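Local atomic coordinates of putative pyrazinamidase/nicotinamidase (PDB entry 3S2S), a protein that probably hydrolyses nicotinamide and pyrazinamide to their acids, as a zinc-binding member of the isochorismatase family of hydrolases. Residues D43-F48 / P104-G109. Numbering follows the deposited sequence.
Sequences DYTYDF and PHNIKG. With ZN (zinc ion), chain E; CAD (cacodylic acid), chain F.
Asp47 OD2 accepts the backbone N-H of Asn106 at 2.8 Å from N; the donor reaches OD2 from the anti side, 19° out of the carboxylate plane. The same oxygen accepts a hydrogen bond from a water, which in turn accepts the N-H of Ile107, so one carboxylate serves two successive amides of the loop, while Asp47 OD1 accepts the N-H of Lys54. Asn106 answers with its side chain: OD1 receives the hydroxyl of Thr45, 2.9 Å from OG1, on a lone pair in the carbonyl plane, and ND2 donates to Asp87 O. An amide suits this place because it accepts at one end and donates at the other, consistent with a single flip. Residues 43-48 follow strand 37-42 of the parallel sheet and enter helix 46-49, whereas 104-109 belong to the loop after strand 81-87 that supplies the zinc ligand His105, so the contact joins the cacodylate pocket to the metal site. With CG between backbone N and carbonyl carbon (chi1 60°), the His105 ring reaches both zinc and Phe48. His105 NE2 binds the zinc at 2.2 Å beside Asp87, His89 and Glu98, its ring oriented by ND1 bonding to Pro103 O. Phe48 CZ lies 3.5 Å from His105 CD2, the ring planes at 60°, and Phe48 CE2 lies 3.8 Å from Asn106 ND2. Cacodylate methyl C1 sits 3.3 Å above the centre of one Phe48 face, a flat apolar floor. Asp43 OD2, paired with Lys137, approaches the same methyl, and Asp43 OD1 accepts Asp87 N-H.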
loop_
_atom_site.group_PDB
_atom_site.type_symbol
_atom_site.label_atom_id
_atom_site.label_comp_id
_atom_site.label_asym_id
_atom_site.label_seq_id
_atom_site.Cartn_x
_atom_site.Cartn_y
_atom_site.Cartn_z
ATOM N N ASP A 43 -21.583 3.038 2.829
ATOM C CA ASP A 43 -22.606 2.594 1.854
ATOM C C ASP A 43 -24.042 2.604 2.311
ATOM O O ASP A 43 -24.825 1.770 1.852
ATOM C CB ASP A 43 -22.275 1.183 1.339
ATOM C CG ASP A 43 -21.128 1.181 0.332
ATOM O OD1 ASP A 43 -21.005 2.182 -0.383
ATOM O OD2 ASP A 43 -20.402 0.167 0.253
ATOM N N TYR A 44 -24.407 3.526 3.193
ATOM C CA TYR A 44 -25.788 3.559 3.670
ATOM C C TYR A 44 -26.680 4.315 2.688
ATOM O O TYR A 44 -27.227 5.393 2.989
ATOM C CB TYR A 44 -25.885 4.112 5.103
ATOM C CG TYR A 44 -27.173 3.677 5.751
ATOM C CD1 TYR A 44 -27.358 2.346 6.130
ATOM C CD2 TYR A 44 -28.215 4.580 5.940
ATOM C CE1 TYR A 44 -28.572 1.925 6.694
ATOM C CE2 TYR A 44 -29.429 4.174 6.514
ATOM C CZ TYR A 44 -29.588 2.850 6.887
ATOM O OH TYR A 44 -30.798 2.451 7.435
ATOM N N THR A 45 -26.807 3.748 1.489
ATOM C CA THR A 45 -27.499 4.436 0.407
ATOM C C THR A 45 -28.779 3.718 -0.016
ATOM O O THR A 45 -29.047 2.569 0.364
ATOM C CB THR A 45 -26.603 4.554 -0.845
ATOM O OG1 THR A 45 -26.324 3.240 -1.345
ATOM C CG2 THR A 45 -25.282 5.295 -0.527
ATOM N N TYR A 46 -29.570 4.410 -0.826
ATOM C CA TYR A 46 -30.829 3.845 -1.302
ATOM C C TYR A 46 -30.693 2.470 -1.943
ATOM O O TYR A 46 -31.478 1.561 -1.650
ATOM C CB TYR A 46 -31.529 4.827 -2.240
ATOM C CG TYR A 46 -32.504 5.716 -1.498
ATOM C CD1 TYR A 46 -32.056 6.694 -0.607
ATOM C CD2 TYR A 46 -33.871 5.574 -1.686
ATOM C CE1 TYR A 46 -32.945 7.500 0.087
ATOM C CE2 TYR A 46 -34.777 6.382 -0.995
ATOM C CZ TYR A 46 -34.313 7.343 -0.119
ATOM O OH TYR A 46 -35.223 8.139 0.559
ATOM N N ASP A 47 -29.705 2.285 -2.815
ATOM C CA ASP A 47 -29.573 0.970 -3.458
ATOM C C ASP A 47 -29.279 -0.183 -2.505
ATOM O O ASP A 47 -29.604 -1.337 -2.804
ATOM C CB ASP A 47 -28.542 0.991 -4.590
ATOM C CG ASP A 47 -29.143 1.446 -5.909
ATOM O OD1 ASP A 47 -30.388 1.346 -6.067
ATOM O OD2 ASP A 47 -28.379 1.912 -6.767
ATOM N N PHE A 48 -28.689 0.116 -1.351
ATOM C CA PHE A 48 -28.386 -0.927 -0.375
ATOM C C PHE A 48 -29.420 -1.082 0.736
ATOM O O PHE A 48 -29.360 -2.048 1.497
ATOM C CB PHE A 48 -27.018 -0.685 0.258
ATOM C CG PHE A 48 -25.877 -0.969 -0.674
ATOM C CD1 PHE A 48 -25.664 -2.251 -1.153
ATOM C CD2 PHE A 48 -25.024 0.045 -1.077
ATOM C CE1 PHE A 48 -24.597 -2.521 -2.021
ATOM C CE2 PHE A 48 -23.958 -0.219 -1.941
ATOM C CZ PHE A 48 -23.759 -1.506 -2.409
ATOM N N PRO A 104 -26.124 -4.191 -11.374
ATOM C CA PRO A 104 -25.715 -2.790 -11.257
ATOM C C PRO A 104 -26.300 -2.182 -9.994
ATOM O O PRO A 104 -27.458 -2.451 -9.667
ATOM C CB PRO A 104 -26.356 -2.136 -12.482
ATOM C CG PRO A 104 -26.551 -3.251 -13.446
ATOM C CD PRO A 104 -26.863 -4.454 -12.620
ATOM N N HIS A 105 -25.508 -1.386 -9.289
ATOM C CA HIS A 105 -25.949 -0.782 -8.036
ATOM C C HIS A 105 -25.085 0.438 -7.785
ATOM O O HIS A 105 -23.925 0.471 -8.216
ATOM C CB HIS A 105 -25.803 -1.775 -6.888
ATOM C CG HIS A 105 -24.397 -2.239 -6.670
ATOM N ND1 HIS A 105 -23.855 -3.305 -7.351
ATOM C CD2 HIS A 105 -23.428 -1.785 -5.843
ATOM C CE1 HIS A 105 -22.605 -3.484 -6.958
ATOM N NE2 HIS A 105 -22.319 -2.570 -6.047
ATOM N N ASN A 106 -25.638 1.443 -7.101
ATOM C CA ASN A 106 -24.900 2.677 -6.805
ATOM C C ASN A 106 -24.218 3.254 -8.038
ATOM O O ASN A 106 -23.052 3.667 -8.002
ATOM C CB ASN A 106 -23.873 2.480 -5.668
ATOM C CG ASN A 106 -24.468 2.767 -4.290
ATOM O OD1 ASN A 106 -25.657 2.557 -4.056
ATOM N ND2 ASN A 106 -23.629 3.251 -3.368
ATOM N N ILE A 107 -24.964 3.302 -9.134
ATOM C CA ILE A 107 -24.412 3.850 -10.363
ATOM C C ILE A 107 -24.228 5.359 -10.244
ATOM O O ILE A 107 -25.132 6.075 -9.799
ATOM C CB ILE A 107 -25.339 3.538 -11.559
ATOM C CG1 ILE A 107 -25.509 2.023 -11.723
ATOM C CG2 ILE A 107 -24.800 4.170 -12.823
ATOM C CD1 ILE A 107 -24.171 1.247 -11.823
ATOM N N LYS A 108 -23.061 5.842 -10.644
ATOM C CA LYS A 108 -22.758 7.262 -10.597
ATOM C C LYS A 108 -23.812 8.046 -11.377
ATOM O O LYS A 108 -24.193 7.648 -12.479
ATOM C CB LYS A 108 -21.357 7.518 -11.151
ATOM C CG LYS A 108 -20.228 7.055 -10.183
ATOM C CD LYS A 108 -18.849 7.370 -10.742
ATOM N N GLY A 109 -24.285 9.134 -10.778
ATOM C CA GLY A 109 -25.283 9.996 -11.391
ATOM C C GLY A 109 -26.725 9.606 -11.116
ATOM O O GLY A 109 -27.649 10.273 -11.597
HETATM ZN ZN ZN E . -20.248 -2.338 -5.362
HETATM AS AS CAD F . -21.194 -3.652 0.578
HETATM C C1 CAD F . -22.417 -2.136 0.628
HETATM C C2 CAD F . -21.446 -4.717 -1.071
HETATM O O1 CAD F . -21.189 -4.529 1.957
HETATM O O HOH W 1 -27.908 2.999 -9.120
HETATM O O HOH W 2 -20.675 -3.552 -3.649
HETATM O O HOH W 3 -18.194 -2.160 -4.449
#